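Local atomic coordinates of transcriptional regulator, LacI family (Arthrobacter sp., PDB entry 4RKQ), a protein that probably controls transcription as a LacI-family regulator, with a core of periplasmic-binding-protein type expected to sense a small sugar-like effector. Residues 126-131 with 191-196; 19-24 with 51-56; 173-178 with 199-204; 95-100 with 108-113. All blocks are in the same frame, centred on the assembly; numbering follows the deposited sequence. Where two conformers were deposited one is given.

How the contacts relate
Contacts 1, 2 and 4 all reach the same mixed beta sheet. Contact 2 (19-24 with 51-56) pairs strand 47-52, one of the two outermost strands of that sheet in this chain, with strand 17-22. Contact 4 (95-100 with 108-113) joins strands 94-97 and 106-110. Contact 1 (126-131 with 191-196) lies toward the other end of the sheet, its centre about 36 Å from that of contact 2. Along the chain, contact 2 closes before contact 4, which closes before contacts 1 and 3; these last two interleave. Contact 3 packs helices 175-188 and 200-212, one before and one after strand 194-197. Nearest atoms of contacts 2 and 3 are about 6 Å apart. Both touch the second subunit, placing them at the dimer interface.

Contact 1: 126-131 with 191-196; sequences SKRQHI and ETDGIL
The carboxylate of Asp193 receives two successive backbone N-H groups, those of Gln129 and His130. Gln129 N reaches OD2 of Asp193 at 2.9 Å, in a nearly straight bond (165°) to the syn lone pair. His130 N is 2.7 Å from OD1 of Asp193, also on the syn side but somewhat out of the carboxylate plane. Asp193 CG sits between its own N and carbonyl carbon (chi1 61°), which turns the carboxylate back to the N-H groups of Gln129 and His130. Asp193 N returns a bond to His130 O at 3.1 Å. One turn of loop is thus held by three bonds to a single residue.

Water 1 donates to Asp193 OD2 and accepts a weak bond from Arg128 NH1. The guanidinium stands 87° to the carboxylate and makes its salt bridge elsewhere, to Glu287. The aliphatic part of the Arg128 side chain does the touching here: Arg128 CD is 3.2 Å from Asp193 O.

Further out, Glu191 CG lies over the centre of one face of the His130 ring, 3.6 Å from its centroid, a CH-pi contact. Ile131 and Gly194 form a parallel bridge. Ile131 packs on Met124 of helix 112-125, which ends in a Schellman motif with Lys127 as C-prime residue. This helix thus leads through the loop into strand 131-136, parallel to strand 194-197, as in the alpha/beta lobes of periplasmic-binding-protein folds.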
loop_
_atom_site.group_PDB
_atom_site.type_symbol
_atom_site.label_atom_id
_atom_site.label_comp_id
_atom_site.label_asym_id
_atom_site.label_seq_id
_atom_site.Cartn_x
_atom_site.Cartn_y
_atom_site.Cartn_z
ATOM N N SER A 126 6.107 21.985 22.506
ATOM C CA SER A 126 6.294 23.020 21.492
ATOM C C SER A 126 5.305 24.157 21.686
ATOM O O SER A 126 5.170 25.033 20.822
ATOM C CB SER A 126 6.139 22.417 20.099
ATOM O OG SER A 126 7.015 21.321 19.969
ATOM N N LYS A 127 4.591 24.118 22.821
ATOM C CA LYS A 127 3.677 25.174 23.210
ATOM C C LYS A 127 2.622 25.475 22.190
ATOM O O LYS A 127 2.311 26.648 21.949
ATOM C CB LYS A 127 4.485 26.471 23.533
ATOM C CG LYS A 127 4.583 26.803 25.012
ATOM C CD LYS A 127 5.830 26.228 25.647
ATOM C CE LYS A 127 5.853 26.591 27.120
ATOM N NZ LYS A 127 7.177 26.308 27.711
ATOM N N ARG A 128 2.032 24.448 21.595
ATOM C CA ARG A 128 0.904 24.717 20.689
ATOM C C ARG A 128 -0.260 25.084 21.549
ATOM O O ARG A 128 -0.494 24.444 22.560
ATOM C CB ARG A 128 0.556 23.510 19.804
ATOM C CG ARG A 128 1.742 22.935 19.068
ATOM C CD ARG A 128 2.396 23.949 18.140
ATOM N NE ARG A 128 3.585 23.378 17.508
ATOM C CZ ARG A 128 4.208 23.911 16.461
ATOM N NH1 ARG A 128 3.730 25.008 15.873
ATOM N NH2 ARG A 128 5.279 23.296 15.960
ATOM N N GLN A 129 -0.990 26.119 21.147
ATOM C CA GLN A 129 -2.045 26.684 21.968
ATOM C C GLN A 129 -3.403 26.287 21.469
ATOM O O GLN A 129 -4.355 26.384 22.214
ATOM C CB GLN A 129 -1.971 28.235 21.970
ATOM C CG GLN A 129 -0.611 28.799 22.316
ATOM C CD GLN A 129 -0.220 28.560 23.769
ATOM O OE1 GLN A 129 -0.988 28.852 24.688
ATOM N NE2 GLN A 129 0.959 28.012 23.975
ATOM N N HIS A 130 -3.526 25.862 20.209
ATOM C CA HIS A 130 -4.857 25.627 19.651
ATOM C C HIS A 130 -4.863 24.288 18.920
ATOM O O HIS A 130 -4.593 24.205 17.733
ATOM C CB HIS A 130 -5.286 26.735 18.724
ATOM C CG HIS A 130 -5.398 28.068 19.394
ATOM N ND1 HIS A 130 -6.515 28.447 20.103
ATOM C CD2 HIS A 130 -4.531 29.106 19.471
ATOM C CE1 HIS A 130 -6.342 29.670 20.570
ATOM N NE2 HIS A 130 -5.142 30.089 20.208
ATOM N N ILE A 131 -5.145 23.237 19.662
ATOM C CA ILE A 131 -4.949 21.861 19.159
ATOM C C ILE A 131 -6.217 21.302 18.534
ATOM O O ILE A 131 -7.316 21.624 18.979
ATOM C CB ILE A 131 -4.464 20.962 20.305
ATOM C CG1 ILE A 131 -3.077 21.441 20.706
ATOM C CG2 ILE A 131 -4.400 19.498 19.869
ATOM C CD1 ILE A 131 -2.468 20.762 21.908
ATOM N N GLU A 191 -6.313 29.982 13.748
ATOM C CA GLU A 191 -5.368 29.948 14.855
ATOM C C GLU A 191 -4.767 28.545 15.115
ATOM O O GLU A 191 -3.744 28.407 15.820
ATOM C CB GLU A 191 -6.053 30.529 16.122
ATOM C CG GLU A 191 -7.199 29.715 16.768
ATOM C CD GLU A 191 -8.579 29.888 16.120
ATOM O OE1 GLU A 191 -8.672 30.335 14.966
ATOM O OE2 GLU A 191 -9.593 29.565 16.765
ATOM N N THR A 192 -5.365 27.508 14.519
ATOM C CA THR A 192 -4.964 26.117 14.804
ATOM C C THR A 192 -3.492 25.951 14.609
ATOM O O THR A 192 -2.958 26.219 13.532
ATOM C CB THR A 192 -5.753 25.155 13.879
ATOM O OG1 THR A 192 -7.136 25.382 14.073
ATOM C CG2 THR A 192 -5.466 23.673 14.187
ATOM N N ASP A 193 -2.779 25.513 15.638
ATOM C CA ASP A 193 -1.363 25.331 15.458
ATOM C C ASP A 193 -0.864 23.925 15.796
ATOM O O ASP A 193 0.329 23.668 15.777
ATOM C CB ASP A 193 -0.590 26.389 16.245
ATOM C CG ASP A 193 -0.855 26.323 17.722
ATOM O OD1 ASP A 193 -1.821 25.626 18.077
ATOM O OD2 ASP A 193 -0.098 26.955 18.526
ATOM N N GLY A 194 -1.753 22.991 16.086
ATOM C CA GLY A 194 -1.291 21.596 16.211
ATOM C C GLY A 194 -2.415 20.648 15.932
ATOM O O GLY A 194 -3.491 20.842 16.452
ATOM N N ILE A 195 -2.168 19.633 15.095
ATOM C CA ILE A 195 -3.198 18.699 14.681
ATOM C C ILE A 195 -2.723 17.261 14.857
ATOM O O ILE A 195 -1.679 16.885 14.311
ATOM C CB ILE A 195 -3.619 18.924 13.227
ATOM C CG1 ILE A 195 -4.244 20.323 13.067
ATOM C CG2 ILE A 195 -4.614 17.849 12.786
ATOM C CD1 ILE A 195 -4.645 20.673 11.660
ATOM N N LEU A 196 -3.502 16.481 15.620
ATOM C CA LEU A 196 -3.278 15.040 15.814
ATOM C C LEU A 196 -4.284 14.311 14.925
ATOM O O LEU A 196 -5.471 14.613 14.977
ATOM C CB LEU A 196 -3.511 14.608 17.268
ATOM C CG LEU A 196 -2.590 15.219 18.328
ATOM C CD1 LEU A 196 -3.067 14.807 19.712
ATOM C CD2 LEU A 196 -1.144 14.816 18.138
HETATM O O HOH W 1 2.707 27.262 17.611
#

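Contact 2: 19-24 with 51-56; sequences GLAIPD and DDYGHG
Pro23 lies over one face of the Tyr53 ring. Its CA is 3.7 Å from the ring centroid, offset toward the rim, in a CH-pi contact, and Pro23 CB is 3.6 Å from Tyr53 OH. The carbonyl carbon of Ala21 meets the ring edge, and Ala21 CB is 4.3 Å from Tyr53 CE2. Tyr53 CG lies between its backbone N and carbonyl carbon (chi1 66°), which folds the ring back beside the end of the neighbouring strand. The hydroxyl bonds to Tyr77 O. A leucine in place of Tyr53 would probably cost Tyr77 O the bond from the phenol and open a gap beside Pro23.

The second flat pair is His55 and Asp52. His55 NE2 points in its ring plane to Asp52 OD2 at 2.8 Å, but meets the carboxylate from above its plane, 49° out of it. Asp52 OD1 accepts from Gly54 N at 3.1 Å, an Asx turn, so both oxygens hold the turn after the strand.

This turn follows the last strand of a beta-alpha-beta unit: strand 17-22, helix 29-43, strand 47-52, with the two strands paired in parallel. The ladder runs Asp51 N to Leu20 O at 2.9 Å, Ile22 N to Asp51 O at 3.1 Å, and Tyr53 N to Ile22 O at 3.0 Å.

His55 ND1 bonds to Glu39 of the second subunit. On the face shared with Ala21, the buried carboxylate of Asp51 takes a salt bridge from Arg58 and a hydrogen bond with His66.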
loop_
_atom_site.group_PDB
_atom_site.type_symbol
_atom_site.label_atom_id
_atom_site.label_comp_id
_atom_site.label_asym_id
_atom_site.label_seq_id
_atom_site.Cartn_x
_atom_site.Cartn_y
_atom_site.Cartn_z
ATOM N N GLY A 19 -4.278 -17.883 7.304
ATOM C CA GLY A 19 -5.087 -16.863 6.591
ATOM C C GLY A 19 -4.927 -15.506 7.241
ATOM O O GLY A 19 -4.879 -15.395 8.453
ATOM N N LEU A 20 -4.814 -14.462 6.419
ATOM C CA LEU A 20 -4.714 -13.117 6.889
ATOM C C LEU A 20 -5.929 -12.372 6.358
ATOM O O LEU A 20 -6.140 -12.279 5.145
ATOM C CB LEU A 20 -3.435 -12.514 6.301
ATOM C CG LEU A 20 -2.619 -11.353 6.766
ATOM C CD1 LEU A 20 -2.545 -11.254 8.279
ATOM C CD2 LEU A 20 -1.235 -11.590 6.124
ATOM N N ALA A 21 -6.725 -11.837 7.264
ATOM C CA ALA A 21 -7.931 -11.082 6.889
ATOM C C ALA A 21 -7.684 -9.548 7.096
ATOM O O ALA A 21 -7.325 -9.093 8.195
ATOM C CB ALA A 21 -9.113 -11.565 7.710
ATOM N N ILE A 22 -7.812 -8.769 6.039
ATOM C CA ILE A 22 -7.663 -7.327 6.164
ATOM C C ILE A 22 -8.864 -6.623 5.522
ATOM O O ILE A 22 -9.352 -7.107 4.525
ATOM C CB ILE A 22 -6.366 -6.800 5.562
ATOM C CG1 ILE A 22 -6.189 -7.372 4.200
ATOM C CG2 ILE A 22 -5.173 -7.225 6.450
ATOM C CD1 ILE A 22 -5.202 -6.610 3.369
ATOM N N PRO A 23 -9.306 -5.513 6.122
ATOM C CA PRO A 23 -10.514 -4.853 5.649
ATOM C C PRO A 23 -10.356 -4.091 4.353
ATOM O O PRO A 23 -11.331 -3.792 3.750
ATOM C CB PRO A 23 -10.858 -3.874 6.770
ATOM C CG PRO A 23 -9.622 -3.675 7.518
ATOM C CD PRO A 23 -8.804 -4.915 7.365
ATOM N N ASP A 24 -9.140 -3.709 3.979
ATOM C CA ASP A 24 -8.901 -3.081 2.678
ATOM C C ASP A 24 -7.437 -3.128 2.402
ATOM O O ASP A 24 -6.656 -3.485 3.272
ATOM C CB ASP A 24 -9.387 -1.616 2.641
ATOM C CG ASP A 24 -8.681 -0.724 3.654
ATOM O OD1 ASP A 24 -7.449 -0.489 3.546
ATOM O OD2 ASP A 24 -9.368 -0.265 4.581
ATOM N N ASP A 51 -7.082 -12.447 2.408
ATOM C CA ASP A 51 -8.434 -12.084 1.932
ATOM C C ASP A 51 -8.656 -10.590 2.291
ATOM O O ASP A 51 -8.754 -10.241 3.497
ATOM C CB ASP A 51 -9.471 -12.932 2.623
ATOM C CG ASP A 51 -10.908 -12.680 2.116
ATOM O OD1 ASP A 51 -11.206 -11.623 1.520
ATOM O OD2 ASP A 51 -11.752 -13.561 2.361
ATOM N N ASP A 52 -8.716 -9.752 1.245
ATOM C CA ASP A 52 -9.045 -8.339 1.350
ATOM C C ASP A 52 -10.565 -8.316 1.260
ATOM O O ASP A 52 -11.123 -8.550 0.153
ATOM C CB ASP A 52 -8.430 -7.541 0.207
ATOM C CG ASP A 52 -9.039 -6.161 0.035
ATOM O OD1 ASP A 52 -9.780 -5.678 0.921
ATOM O OD2 ASP A 52 -8.813 -5.577 -1.047
ATOM N N TYR A 53 -11.212 -8.095 2.396
ATOM C CA TYR A 53 -12.680 -8.195 2.455
ATOM C C TYR A 53 -13.421 -6.858 2.312
ATOM O O TYR A 53 -14.620 -6.785 2.531
ATOM C CB TYR A 53 -13.167 -8.970 3.688
ATOM C CG TYR A 53 -12.914 -8.331 5.008
ATOM C CD1 TYR A 53 -13.794 -7.429 5.545
ATOM C CD2 TYR A 53 -11.768 -8.691 5.777
ATOM C CE1 TYR A 53 -13.558 -6.858 6.794
ATOM C CE2 TYR A 53 -11.528 -8.124 7.019
ATOM C CZ TYR A 53 -12.408 -7.200 7.500
ATOM O OH TYR A 53 -12.207 -6.633 8.719
ATOM N N GLY A 54 -12.743 -5.842 1.836
ATOM C CA GLY A 54 -13.303 -4.470 1.812
ATOM C C GLY A 54 -14.054 -4.244 0.509
ATOM O O GLY A 54 -13.793 -3.257 -0.188
ATOM N N HIS A 55 -14.846 -5.229 0.121
ATOM C CA HIS A 55 -15.599 -5.220 -1.154
ATOM C C HIS A 55 -16.902 -5.943 -1.020
ATOM O O HIS A 55 -17.036 -6.879 -0.240
ATOM C CB HIS A 55 -14.798 -5.924 -2.248
ATOM C CG HIS A 55 -13.412 -5.401 -2.376
ATOM N ND1 HIS A 55 -13.103 -4.295 -3.125
ATOM C CD2 HIS A 55 -12.263 -5.778 -1.769
ATOM C CE1 HIS A 55 -11.806 -4.048 -3.032
ATOM N NE2 HIS A 55 -11.281 -4.919 -2.193
ATOM N N GLY A 56 -17.881 -5.547 -1.830
ATOM C CA GLY A 56 -19.108 -6.303 -1.889
ATOM C C GLY A 56 -19.915 -6.379 -0.606
ATOM O O GLY A 56 -20.746 -7.262 -0.449
#

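Contact 3: 173-178 with 199-204; sequences ETAEAA and NDLMAA. With EDO (1,2-ethanediol), chain F.
Ala178 CB rests against the backbone of Met202, 3.4 Å from Met202 O, and lies 3.9 Å from Met202 CB. Ala175 CB meets Leu201 CD1 at 4.0 Å. The Met202 side chain crosses that of Glu173 at about a right angle, with Met202 SD 3.9 Å from Glu173 CA. The small alanines let the helices come close, with CA atoms of Ala175 and Met202 4.7 Å apart.

Capping is the second kind. Thr174 OG1 accepts from Ala177 N, and Asn199 OD1 accepts from Met202 N, each at the N-cap of its helix. Asn199 CG takes the position between its own N and carbonyl carbon (chi1 61°), where OD1 faces that amide.

The polar contacts gather round Asn199. Asn199 ND2 donates to O1 of the bound ethanediol at 3.0 Å. Glu173 OE2 is also 3.0 Å from Asn199 ND2. The ethanediol is further bonded to Asn27, Arg151 and Asp227.

The cap on OD1 helps fix the Asn199 amide, with ND2 turned to the ethanediol and toward Glu173 OE2. Although probably a crystallisation additive, this diol in a polar setting is consistent with a pocket for a hydroxyl-rich effector.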
loop_
_atom_site.group_PDB
_atom_site.type_symbol
_atom_site.label_atom_id
_atom_site.label_comp_id
_atom_site.label_asym_id
_atom_site.label_seq_id
_atom_site.Cartn_x
_atom_site.Cartn_y
_atom_site.Cartn_z
ATOM N N GLU A 173 -12.333 7.941 6.752
ATOM C CA GLU A 173 -10.916 7.615 6.902
ATOM C C GLU A 173 -10.259 7.508 5.495
ATOM O O GLU A 173 -9.908 6.430 5.073
ATOM C CB GLU A 173 -10.806 6.275 7.665
ATOM C CG GLU A 173 -9.401 5.823 8.085
ATOM C CD GLU A 173 -9.369 4.458 8.764
ATOM O OE1 GLU A 173 -10.402 3.980 9.262
ATOM O OE2 GLU A 173 -8.304 3.851 8.844
ATOM N N THR A 174 -10.177 8.602 4.751
ATOM C CA THR A 174 -9.394 8.660 3.513
ATOM C C THR A 174 -8.591 9.948 3.561
ATOM O O THR A 174 -8.933 10.857 4.322
ATOM C CB THR A 174 -10.274 8.632 2.263
ATOM O OG1 THR A 174 -11.060 9.818 2.219
ATOM C CG2 THR A 174 -11.208 7.387 2.248
ATOM N N ALA A 175 -7.510 10.016 2.783
ATOM C CA ALA A 175 -6.709 11.243 2.688
ATOM C C ALA A 175 -7.552 12.393 2.168
ATOM O O ALA A 175 -7.457 13.496 2.676
ATOM C CB ALA A 175 -5.485 11.021 1.811
ATOM N N GLU A 176 -8.407 12.126 1.203
ATOM C CA GLU A 176 -9.172 13.207 0.589
ATOM C C GLU A 176 -10.286 13.698 1.505
ATOM O O GLU A 176 -10.523 14.914 1.563
ATOM C CB GLU A 176 -9.732 12.803 -0.782
ATOM C CG GLU A 176 -10.653 13.849 -1.424
ATOM C CD GLU A 176 -10.002 15.225 -1.654
ATOM O OE1 GLU A 176 -8.754 15.393 -1.543
ATOM O OE2 GLU A 176 -10.747 16.176 -1.951
ATOM N N ALA A 177 -10.972 12.788 2.204
ATOM C CA ALA A 177 -11.968 13.209 3.185
ATOM C C ALA A 177 -11.291 14.007 4.290
ATOM O O ALA A 177 -11.833 15.010 4.751
ATOM C CB ALA A 177 -12.731 12.017 3.768
ATOM N N ALA A 178 -10.117 13.567 4.718
ATOM C CA ALA A 178 -9.375 14.276 5.764
ATOM C C ALA A 178 -8.986 15.672 5.299
ATOM O O ALA A 178 -9.061 16.614 6.083
ATOM C CB ALA A 178 -8.123 13.522 6.170
ATOM N N ASN A 199 -4.854 8.574 11.941
ATOM C CA ASN A 199 -3.765 7.828 11.424
ATOM C C ASN A 199 -3.001 8.604 10.370
ATOM O O ASN A 199 -3.411 9.722 9.973
ATOM C CB ASN A 199 -4.250 6.460 10.850
ATOM C CG ASN A 199 -5.242 6.602 9.711
ATOM O OD1 ASN A 199 -5.407 7.663 9.122
ATOM N ND2 ASN A 199 -5.908 5.498 9.391
ATOM N N ASP A 200 -1.920 7.986 9.900
ATOM C CA ASP A 200 -1.046 8.577 8.848
ATOM C C ASP A 200 -1.722 8.897 7.523
ATOM O O ASP A 200 -1.427 9.918 6.923
ATOM C CB ASP A 200 0.166 7.698 8.560
ATOM C CG ASP A 200 1.193 7.660 9.707
ATOM O OD1 ASP A 200 1.036 8.419 10.667
ATOM O OD2 ASP A 200 2.167 6.851 9.606
ATOM N N LEU A 201 -2.603 8.026 7.040
ATOM C CA LEU A 201 -3.312 8.299 5.809
ATOM C C LEU A 201 -4.132 9.597 5.940
ATOM O O LEU A 201 -4.090 10.472 5.055
ATOM C CB LEU A 201 -4.247 7.142 5.492
ATOM C CG LEU A 201 -5.072 7.330 4.238
ATOM C CD1 LEU A 201 -4.164 7.491 3.052
ATOM C CD2 LEU A 201 -6.071 6.183 4.051
ATOM N N MET A 202 -4.862 9.729 7.051
ATOM C CA MET A 202 -5.614 10.973 7.297
ATOM C C MET A 202 -4.632 12.147 7.465
ATOM O O MET A 202 -4.870 13.225 6.967
ATOM C CB MET A 202 -6.585 10.809 8.487
ATOM C CG MET A 202 -7.749 9.814 8.226
ATOM S SD MET A 202 -8.956 9.711 9.561
ATOM C CE MET A 202 -9.987 11.088 9.120
ATOM N N ALA A 203 -3.499 11.920 8.135
ATOM C CA ALA A 203 -2.509 12.975 8.278
ATOM C C ALA A 203 -1.961 13.487 6.957
ATOM O O ALA A 203 -1.716 14.676 6.819
ATOM C CB ALA A 203 -1.363 12.562 9.202
ATOM N N ALA A 204 -1.802 12.619 5.975
ATOM C CA ALA A 204 -1.344 13.058 4.655
ATOM C C ALA A 204 -2.334 14.032 4.077
ATOM O O ALA A 204 -1.962 14.997 3.414
ATOM C CB ALA A 204 -1.148 11.867 3.733
HETATM C C1 EDO F . -5.422 1.884 10.718
HETATM O O1 EDO F . -4.623 2.810 9.957
HETATM C C2 EDO F . -4.612 1.233 11.817
HETATM O O2 EDO F . -4.276 2.290 12.725
#

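Contact 4: 95-100 with 108-113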
loop_
_atom_site.group_PDB
_atom_site.type_symbol
_atom_site.label_atom_id
_atom_site.label_comp_id
_atom_site.label_asym_id
_atom_site.label_seq_id
_atom_site.Cartn_x
_atom_site.Cartn_y
_atom_site.Cartn_z
ATOM N N ILE A 95 -6.110 -15.014 15.800
ATOM C CA ILE A 95 -5.456 -13.884 16.407
ATOM C C ILE A 95 -6.037 -12.626 15.778
ATOM O O ILE A 95 -5.806 -12.359 14.603
ATOM C CB ILE A 95 -3.938 -13.928 16.165
ATOM C CG1 ILE A 95 -3.395 -15.217 16.815
ATOM C CG2 ILE A 95 -3.281 -12.695 16.776
ATOM C CD1 ILE A 95 -1.992 -15.500 16.492
ATOM N N VAL A 96 -6.751 -11.849 16.565
ATOM C CA VAL A 96 -7.241 -10.506 16.142
ATOM C C VAL A 96 -6.432 -9.351 16.661
ATOM O O VAL A 96 -5.847 -9.414 17.734
ATOM C CB VAL A 96 -8.713 -10.271 16.583
ATOM C CG1 VAL A 96 -9.656 -11.195 15.849
ATOM C CG2 VAL A 96 -8.881 -10.445 18.090
ATOM N N LEU A 97 -6.427 -8.257 15.909
ATOM C CA LEU A 97 -5.775 -7.068 16.342
ATOM C C LEU A 97 -6.748 -5.924 16.479
ATOM O O LEU A 97 -7.708 -5.799 15.707
ATOM C CB LEU A 97 -4.734 -6.636 15.316
ATOM C CG LEU A 97 -3.562 -7.588 15.219
ATOM C CD1 LEU A 97 -3.794 -8.729 14.234
ATOM C CD2 LEU A 97 -2.333 -6.782 14.861
ATOM N N ASP A 98 -6.480 -5.092 17.478
ATOM C CA ASP A 98 -7.117 -3.781 17.607
ATOM C C ASP A 98 -8.626 -3.820 17.835
ATOM O O ASP A 98 -9.325 -2.883 17.482
ATOM C CB ASP A 98 -6.742 -2.907 16.397
ATOM C CG ASP A 98 -6.846 -1.410 16.700
ATOM O OD1 ASP A 98 -6.553 -1.028 17.838
ATOM O OD2 ASP A 98 -7.281 -0.628 15.831
ATOM N N GLU A 99 -9.129 -4.865 18.492
ATOM C CA GLU A 99 -10.537 -4.911 18.865
ATOM C C GLU A 99 -10.726 -5.756 20.096
ATOM O O GLU A 99 -9.809 -6.411 20.536
ATOM C CB GLU A 99 -11.420 -5.387 17.707
ATOM C CG GLU A 99 -11.220 -6.830 17.234
ATOM C CD GLU A 99 -12.328 -7.271 16.222
ATOM O OE1 GLU A 99 -13.310 -7.898 16.621
ATOM O OE2 GLU A 99 -12.250 -6.947 15.052
ATOM N N ASN A 100 -11.926 -5.745 20.661
ATOM C CA ASN A 100 -12.239 -6.569 21.819
ATOM C C ASN A 100 -12.246 -8.016 21.293
ATOM O O ASN A 100 -13.007 -8.346 20.408
ATOM C CB ASN A 100 -13.612 -6.201 22.369
ATOM C CG ASN A 100 -14.028 -7.058 23.573
ATOM O OD1 ASN A 100 -13.782 -8.256 23.638
ATOM N ND2 ASN A 100 -14.721 -6.426 24.518
ATOM N N ILE A 108 -3.928 -8.992 19.934
ATOM C CA ILE A 108 -2.934 -7.947 20.064
ATOM C C ILE A 108 -3.715 -6.610 20.138
ATOM O O ILE A 108 -4.556 -6.318 19.288
ATOM C CB ILE A 108 -1.998 -7.875 18.822
ATOM C CG1 ILE A 108 -1.305 -9.184 18.425
ATOM C CG2 ILE A 108 -1.011 -6.730 18.947
ATOM C CD1 ILE A 108 -0.430 -9.822 19.464
ATOM N N ASN A 109 -3.507 -5.853 21.209
ATOM C CA ASN A 109 -4.159 -4.530 21.405
ATOM C C ASN A 109 -3.028 -3.514 21.582
ATOM O O ASN A 109 -1.854 -3.874 21.773
ATOM C CB ASN A 109 -5.116 -4.512 22.600
ATOM C CG ASN A 109 -6.567 -4.905 22.238
ATOM O OD1 ASN A 109 -6.875 -5.304 21.131
ATOM N ND2 ASN A 109 -7.453 -4.806 23.210
ATOM N N PHE A 110 -3.361 -2.240 21.489
ATOM C CA PHE A 110 -2.329 -1.181 21.582
ATOM C C PHE A 110 -2.759 -0.271 22.725
ATOM O O PHE A 110 -3.939 -0.123 22.959
ATOM C CB PHE A 110 -2.232 -0.428 20.288
ATOM C CG PHE A 110 -1.942 -1.328 19.127
ATOM C CD1 PHE A 110 -2.980 -1.966 18.464
ATOM C CD2 PHE A 110 -0.643 -1.592 18.755
ATOM C CE1 PHE A 110 -2.719 -2.857 17.438
ATOM C CE2 PHE A 110 -0.375 -2.445 17.709
ATOM C CZ PHE A 110 -1.412 -3.081 17.059
ATOM N N ASP A 111 -1.786 0.275 23.443
ATOM C CA ASP A 111 -2.046 1.158 24.583
ATOM C C ASP A 111 -2.309 2.569 24.106
ATOM O O ASP A 111 -1.376 3.361 23.936
ATOM C CB ASP A 111 -0.826 1.147 25.472
ATOM C CG ASP A 111 -1.037 1.888 26.774
ATOM O OD1 ASP A 111 -1.993 2.683 26.937
ATOM O OD2 ASP A 111 -0.197 1.672 27.630
ATOM N N TYR A 112 -3.569 2.899 23.851
ATOM C CA TYR A 112 -3.849 4.225 23.332
ATOM C C TYR A 112 -3.780 5.341 24.383
ATOM O O TYR A 112 -3.617 6.500 24.024
ATOM C CB TYR A 112 -5.167 4.288 22.592
ATOM C CG TYR A 112 -5.186 3.450 21.355
ATOM C CD1 TYR A 112 -4.402 3.787 20.269
ATOM C CD2 TYR A 112 -6.001 2.325 21.259
ATOM C CE1 TYR A 112 -4.423 3.028 19.106
ATOM C CE2 TYR A 112 -6.020 1.551 20.106
ATOM C CZ TYR A 112 -5.207 1.901 19.032
ATOM O OH TYR A 112 -5.241 1.172 17.853
ATOM N N GLN A 113 -3.884 5.016 25.659
ATOM C CA GLN A 113 -3.647 6.044 26.679
ATOM C C GLN A 113 -2.202 6.481 26.678
ATOM O O GLN A 113 -1.892 7.666 26.806
ATOM C CB GLN A 113 -4.020 5.527 28.051
ATOM C CG GLN A 113 -5.513 5.368 28.128
ATOM C CD GLN A 113 -5.996 5.165 29.528
ATOM O OE1 GLN A 113 -5.282 5.440 30.495
ATOM N NE2 GLN A 113 -7.223 4.690 29.650
HETATM O O HOH W 2 -6.074 -2.170 20.441
#
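Asp98 and Tyr112 are brought together by their first torsions. With CG anti to the backbone N (chi1 -156°), the Asp98 carboxylate comes back toward Tyr112, although the bond to CB leads away from that segment. In Tyr112, CG lies beside the backbone N (chi1 -65°). This puts the hydroxyl beside the carboxylate, with Asp98 OD1 in the plane of the Tyr112 ring, at its edge. Tyr112 OH donates to Asp98 OD1 at 2.6 Å, from above the carboxylate plane; the ring and carboxylate planes are 60° apart.

Asp98 OD1 has a second donor. Water 2 gives it a bond and accepts from Phe110 N, both at 2.9 Å. The same oxygen lies at the edge of the Phe110 ring, 3.7 Å from its CD1. The other oxygen, OD2, has a long, weak ion pair with Arg151. An alanine at Asp98 would probably leave the Tyr112 hydroxyl without its acceptor and water 2 with one mate fewer.

The strands pair in parallel through Ile108 N to Val96 O and Asp98 N to Ile108 O, both 2.9 Å. Leu97 and Ile108 lie side by side on one face of the sheet, with Leu97 CG 3.9 Å from Ile108 CB. Phe110 CB lies over one face of the Tyr112 ring, offset toward its rim.

Helix 246-262 covers Leu97 and Ile108. Strand 94-97 is flanked by strand 73-76 and strand 106-110, and the latter has strand 273-281 on its far side. Tyr112 opens helix 112-125 and packs against helix 150-161.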